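Local coordinates for protein enoyl-CoA hydratase/isomerase (Shewanella pealeana, PDB 4KPK) that probably acts as an enoyl-CoA hydratase or isomerase of the crotonase-like family, at residues A[66-71]-A[124-129]; A[156-161]-A[227-232]. All blocks are in the same frame, centred on the assembly; numbering follows the deposited sequence.

Interaction 1 (A[66-71]-A[124-129]); sequences VMISEM and ARLMSM
Neither an aromatic ring nor any other flat group takes part where Leu126 meets Ile68 and Met71, so there are no faces or edges to assign; the contact is made of branched and linear aliphatic groups. Within this helix-helix packing Leu126 acts as a knob set into a hole formed by Ile68 and Met71 together with Ile72 and Leu75 further along helix 65-80, which follow the i, i+3, i+4, i+7 spacing. Both helices lie in successive beta-alpha-beta crossovers of the crotonase fold: 65-80 links strands 49-54 and 86-91, while 113-132 lies between strands 86-91 and 137-141. The backbones come closest at Ile68 and Leu126, whose CA atoms are 6.9 Å apart.

The CG of Leu126 stands opposite its backbone N (chi1 176°), which carries both methyls outward to helix 65-80. CD2 reaches CD1 of Ile68 at 4.0 Å, and it also lies 4.0 Å from both CB and the selenium, SE, of Met71. Of these three atoms CD1 meets Met71 CB alone. Met71, a selenomethionine here, starts toward Leu126 at CB, but its extended chain then leads away, to Leu152 of helix 148-155 and to Met52 and Leu54 of strand 49-54. One side chain thereby ties the helix pair to the sheet beneath.

No hydrogen bond crosses between the segments, and all three touching residues are buried, so the contact rests on apolar packing. On another flank of helix 113-132, Ala124 and Ser128 pack on Ser265 and Leu261 of a second subunit. The closest approach between the two segments is Met71 CB to Leu126 CD1, 3.8 Å.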
loop_
_atom_site.group_PDB
_atom_site.type_symbol
_atom_site.label_atom_id
_atom_site.label_comp_id
_atom_site.label_asym_id
_atom_site.label_seq_id
_atom_site.Cartn_x
_atom_site.Cartn_y
_atom_site.Cartn_z
ATOM N N VAL A 66 28.479 12.145 14.063
ATOM C CA VAL A 66 28.885 13.327 13.374
ATOM C C VAL A 66 28.152 13.462 12.013
ATOM O O VAL A 66 27.607 14.497 11.752
ATOM C CB VAL A 66 30.437 13.336 13.209
ATOM C CG1 VAL A 66 30.886 14.443 12.255
ATOM C CG2 VAL A 66 31.131 13.476 14.567
HETATM N N MSE A 67 28.176 12.430 11.158
HETATM C CA MSE A 67 27.394 12.402 9.907
HETATM C C MSE A 67 25.950 12.760 10.146
HETATM O O MSE A 67 25.406 13.558 9.418
HETATM C CB MSE A 67 27.381 11.022 9.313
HETATM C CG MSE A 67 26.536 10.862 8.056
HETATM SE SE MSE A 67 27.753 10.969 6.500
HETATM C CE MSE A 67 28.679 9.280 6.712
ATOM N N ILE A 68 25.340 12.130 11.138
ATOM C CA ILE A 68 23.930 12.366 11.491
ATOM C C ILE A 68 23.765 13.857 11.739
ATOM O O ILE A 68 22.916 14.499 11.132
ATOM C CB ILE A 68 23.478 11.586 12.763
ATOM C CG1 ILE A 68 23.535 10.055 12.578
ATOM C CG2 ILE A 68 22.105 12.001 13.223
ATOM C CD1 ILE A 68 23.065 9.594 11.243
ATOM N N SER A 69 24.645 14.418 12.561
ATOM C CA SER A 69 24.477 15.809 12.982
ATOM C C SER A 69 24.743 16.786 11.858
ATOM O O SER A 69 24.026 17.800 11.666
ATOM C CB SER A 69 25.358 16.124 14.202
ATOM O OG SER A 69 25.743 17.485 14.178
ATOM N N GLU A 70 25.767 16.478 11.065
ATOM C CA GLU A 70 26.046 17.309 9.908
ATOM C C GLU A 70 24.863 17.330 8.943
ATOM O O GLU A 70 24.540 18.349 8.368
ATOM C CB GLU A 70 27.343 16.836 9.247
ATOM C CG GLU A 70 28.550 17.096 10.136
ATOM C CD GLU A 70 29.870 17.086 9.422
ATOM O OE1 GLU A 70 29.990 16.537 8.301
ATOM O OE2 GLU A 70 30.822 17.608 10.010
HETATM N N MSE A 71 24.185 16.209 8.785
HETATM C CA MSE A 71 23.045 16.129 7.851
HETATM C C MSE A 71 21.908 16.974 8.342
HETATM O O MSE A 71 21.290 17.676 7.546
HETATM C CB MSE A 71 22.658 14.662 7.686
HETATM C CG MSE A 71 23.517 14.025 6.574
HETATM SE SE MSE A 71 23.011 12.132 6.351
HETATM C CE MSE A 71 24.383 11.467 5.088
ATOM N N ALA A 124 16.240 9.927 14.650
ATOM C CA ALA A 124 14.802 10.094 14.321
ATOM C C ALA A 124 14.437 11.506 13.865
ATOM O O ALA A 124 13.587 11.688 12.966
ATOM C CB ALA A 124 13.917 9.671 15.446
ATOM N N ARG A 125 15.080 12.488 14.496
ATOM C CA ARG A 125 14.953 13.904 14.122
ATOM C C ARG A 125 15.494 14.129 12.688
ATOM O O ARG A 125 14.885 14.819 11.879
ATOM C CB ARG A 125 15.726 14.763 15.150
ATOM C CG ARG A 125 15.780 16.258 14.876
ATOM C CD ARG A 125 16.595 17.034 15.954
ATOM N NE ARG A 125 16.447 18.485 15.813
ATOM C CZ ARG A 125 15.329 19.181 16.129
ATOM N NH1 ARG A 125 14.237 18.583 16.590
ATOM N NH2 ARG A 125 15.291 20.495 15.970
ATOM N N LEU A 126 16.647 13.569 12.386
ATOM C CA LEU A 126 17.145 13.555 10.958
ATOM C C LEU A 126 16.086 13.032 9.937
ATOM O O LEU A 126 15.723 13.737 9.031
ATOM C CB LEU A 126 18.436 12.748 10.845
ATOM C CG LEU A 126 18.993 12.583 9.399
ATOM C CD1 LEU A 126 19.044 13.927 8.704
ATOM C CD2 LEU A 126 20.311 11.868 9.358
HETATM N N MSE A 127 15.551 11.846 10.102
HETATM C CA MSE A 127 14.571 11.313 9.168
HETATM C C MSE A 127 13.314 12.158 9.080
HETATM O O MSE A 127 12.761 12.405 8.003
HETATM C CB MSE A 127 14.177 9.946 9.618
HETATM C CG MSE A 127 15.221 8.859 9.572
HETATM SE SE MSE A 127 16.151 8.600 7.833
HETATM C CE MSE A 127 17.885 8.031 8.588
ATOM N N SER A 128 12.805 12.577 10.243
ATOM C CA SER A 128 11.610 13.392 10.255
ATOM C C SER A 128 11.761 14.708 9.491
ATOM O O SER A 128 10.913 15.034 8.641
ATOM C CB SER A 128 11.163 13.671 11.706
ATOM O OG SER A 128 9.889 14.272 11.678
HETATM N N MSE A 129 12.826 15.453 9.766
HETATM C CA MSE A 129 13.083 16.682 9.061
HETATM C C MSE A 129 13.268 16.475 7.567
HETATM O O MSE A 129 12.866 17.336 6.775
HETATM C CB MSE A 129 14.385 17.387 9.449
HETATM C CG MSE A 129 14.393 17.872 10.904
HETATM SE SE MSE A 129 16.063 18.875 11.290
HETATM C CE MSE A 129 16.594 19.350 9.470
#

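Interaction 2 (A[156-161]-A[227-232]); sequences SDIAIA and QPFIDA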
loop_
_atom_site.group_PDB
_atom_site.type_symbol
_atom_site.label_atom_id
_atom_site.label_comp_id
_atom_site.label_asym_id
_atom_site.label_seq_id
_atom_site.Cartn_x
_atom_site.Cartn_y
_atom_site.Cartn_z
ATOM N N SER A 156 12.881 10.490 0.906
ATOM C CA SER A 156 13.003 11.383 -0.247
ATOM C C SER A 156 11.788 11.259 -1.096
ATOM O O SER A 156 11.130 10.261 -1.059
ATOM C CB SER A 156 14.236 11.054 -1.065
ATOM O OG SER A 156 15.396 11.224 -0.249
ATOM N N ASP A 157 11.466 12.301 -1.855
ATOM C CA ASP A 157 10.273 12.257 -2.694
ATOM C C ASP A 157 10.563 11.420 -4.004
ATOM O O ASP A 157 9.652 10.748 -4.526
ATOM C CB ASP A 157 9.814 13.669 -3.018
ATOM C CG ASP A 157 9.388 14.470 -1.751
ATOM O OD1 ASP A 157 8.617 13.944 -0.918
ATOM O OD2 ASP A 157 9.832 15.644 -1.592
ATOM N N ILE A 158 11.798 11.509 -4.492
ATOM C CA ILE A 158 12.267 10.813 -5.715
ATOM C C ILE A 158 13.619 10.213 -5.409
ATOM O O ILE A 158 14.460 10.878 -4.834
ATOM C CB ILE A 158 12.373 11.704 -6.957
ATOM C CG1 ILE A 158 10.969 12.094 -7.476
ATOM C CG2 ILE A 158 13.019 10.960 -8.117
ATOM C CD1 ILE A 158 10.745 13.562 -7.486
ATOM N N ALA A 159 13.775 8.930 -5.771
ATOM C CA ALA A 159 15.013 8.183 -5.644
ATOM C C ALA A 159 15.346 7.407 -6.956
ATOM O O ALA A 159 14.488 6.693 -7.586
ATOM C CB ALA A 159 14.914 7.217 -4.481
ATOM N N ILE A 160 16.600 7.562 -7.361
ATOM C CA ILE A 160 17.145 6.914 -8.574
ATOM C C ILE A 160 18.401 6.211 -8.143
ATOM O O ILE A 160 19.176 6.771 -7.359
ATOM C CB ILE A 160 17.493 7.983 -9.613
ATOM C CG1 ILE A 160 16.301 8.897 -9.752
ATOM C CG2 ILE A 160 17.837 7.351 -10.968
ATOM C CD1 ILE A 160 16.585 10.166 -10.485
ATOM N N ALA A 161 18.538 4.964 -8.516
ATOM C CA ALA A 161 19.738 4.196 -8.181
ATOM C C ALA A 161 20.422 3.652 -9.481
ATOM O O ALA A 161 19.758 3.609 -10.500
ATOM C CB ALA A 161 19.404 3.058 -7.260
ATOM N N GLN A 227 18.147 14.933 -14.271
ATOM C CA GLN A 227 17.911 16.189 -14.984
ATOM C C GLN A 227 16.439 16.478 -15.283
ATOM O O GLN A 227 15.946 17.547 -14.974
ATOM C CB GLN A 227 18.725 16.233 -16.310
ATOM C CG GLN A 227 18.951 17.648 -16.831
ATOM C CD GLN A 227 19.495 18.569 -15.752
ATOM O OE1 GLN A 227 20.365 18.177 -14.996
ATOM N NE2 GLN A 227 18.936 19.787 -15.643
ATOM N N PRO A 228 15.753 15.526 -15.932
ATOM C CA PRO A 228 14.352 15.733 -16.259
ATOM C C PRO A 228 13.504 15.987 -14.999
ATOM O O PRO A 228 12.618 16.805 -15.050
ATOM C CB PRO A 228 13.946 14.426 -16.931
ATOM C CG PRO A 228 14.997 13.425 -16.540
ATOM C CD PRO A 228 16.240 14.214 -16.396
ATOM N N PHE A 229 13.784 15.323 -13.892
ATOM C CA PHE A 229 13.048 15.626 -12.613
ATOM C C PHE A 229 13.386 17.028 -12.119
ATOM O O PHE A 229 12.498 17.791 -11.724
ATOM C CB PHE A 229 13.432 14.659 -11.515
ATOM C CG PHE A 229 13.048 13.227 -11.779
ATOM C CD1 PHE A 229 11.792 12.762 -11.462
ATOM C CD2 PHE A 229 13.963 12.342 -12.318
ATOM C CE1 PHE A 229 11.445 11.436 -11.696
ATOM C CE2 PHE A 229 13.635 11.012 -12.538
ATOM C CZ PHE A 229 12.377 10.546 -12.234
ATOM N N ILE A 230 14.668 17.400 -12.156
ATOM C CA ILE A 230 15.048 18.747 -11.749
ATOM C C ILE A 230 14.348 19.817 -12.584
ATOM O O ILE A 230 13.758 20.744 -12.043
ATOM C CB ILE A 230 16.580 18.987 -11.793
ATOM C CG1 ILE A 230 17.296 18.140 -10.728
ATOM C CG2 ILE A 230 16.923 20.469 -11.607
ATOM C CD1 ILE A 230 18.765 17.858 -11.046
ATOM N N ASP A 231 14.414 19.669 -13.897
ATOM C CA ASP A 231 13.652 20.542 -14.812
ATOM C C ASP A 231 12.155 20.626 -14.487
ATOM O O ASP A 231 11.594 21.724 -14.500
ATOM C CB ASP A 231 13.866 20.081 -16.270
ATOM C CG ASP A 231 15.282 20.381 -16.746
ATOM O OD1 ASP A 231 15.941 21.236 -16.105
ATOM O OD2 ASP A 231 15.769 19.798 -17.761
ATOM N N ALA A 232 11.506 19.504 -14.186
ATOM C CA ALA A 232 10.082 19.554 -13.959
ATOM C C ALA A 232 9.831 20.334 -12.610
ATOM O O ALA A 232 9.001 21.216 -12.541
ATOM C CB ALA A 232 9.520 18.173 -13.919
#
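Phe229 meets Ile158 and Ile160 through two kinds of apolar interaction, with no hydrogen bond between the segments. The first is CH-pi. Ile158 CG2 sits over one face of the Phe229 ring, 4.0 Å from the centroid and 14° off the ring normal, a position only slightly displaced toward the CD1-CE1 rim. That methyl is opposite the backbone N of Ile158, because CG1 takes the place beside the N (chi1 -71°). CG1 also comes near, 4.1 Å from Phe229 CD1.

The second is aliphatic packing. Ile160 CD1 approaches obliquely, 3.7 Å from Phe229 CE2 and 3.9 Å from Phe229 CD2. One isoleucine thus lies over a face of the ring and the other comes in obliquely at the CD2-CE2 atoms; the two are two residues apart in strand 158-161, and both project toward helix 222-235, whereas the intervening Ala159 points the other way.

This is strand-to-helix packing in the crotonase fold, at a subunit boundary. Phe229 also touches Arg196 of a third subunit, and Asp157 forms a salt bridge with Arg195 of that same subunit. Strand 158-161 hydrogen-bonds to strand 137-141 on one side and to His216, just before strand 217-218, on the other; Phe229 extends its packing to Ile138 of the former, while Ile160 also touches Leu222 and Ala225 of helix 222-235.

How the interactions relate
Both contacts are buried and wholly apolar, and they lie on opposite sides of the chain's centre, with centres 22 Å apart and nearest atoms about 7 Å apart. They share no helix or strand. Interaction 1 joins two helices through aliphatic and selenomethionine groups, with a leucine as the central piece; interaction 2 sets a helix against the sheet, where an aromatic ring offers a face to one isoleucine. The first joins helices of successive crossovers, 53 residues apart; the second joins a strand and a helix 66 residues apart. Strand 137-141 lies between them in the chain, leading on from helix 113-132 and pairing with strand 158-161. Different subunits adjoin each: the second at 124-129, the third at 156-161 and 227-232.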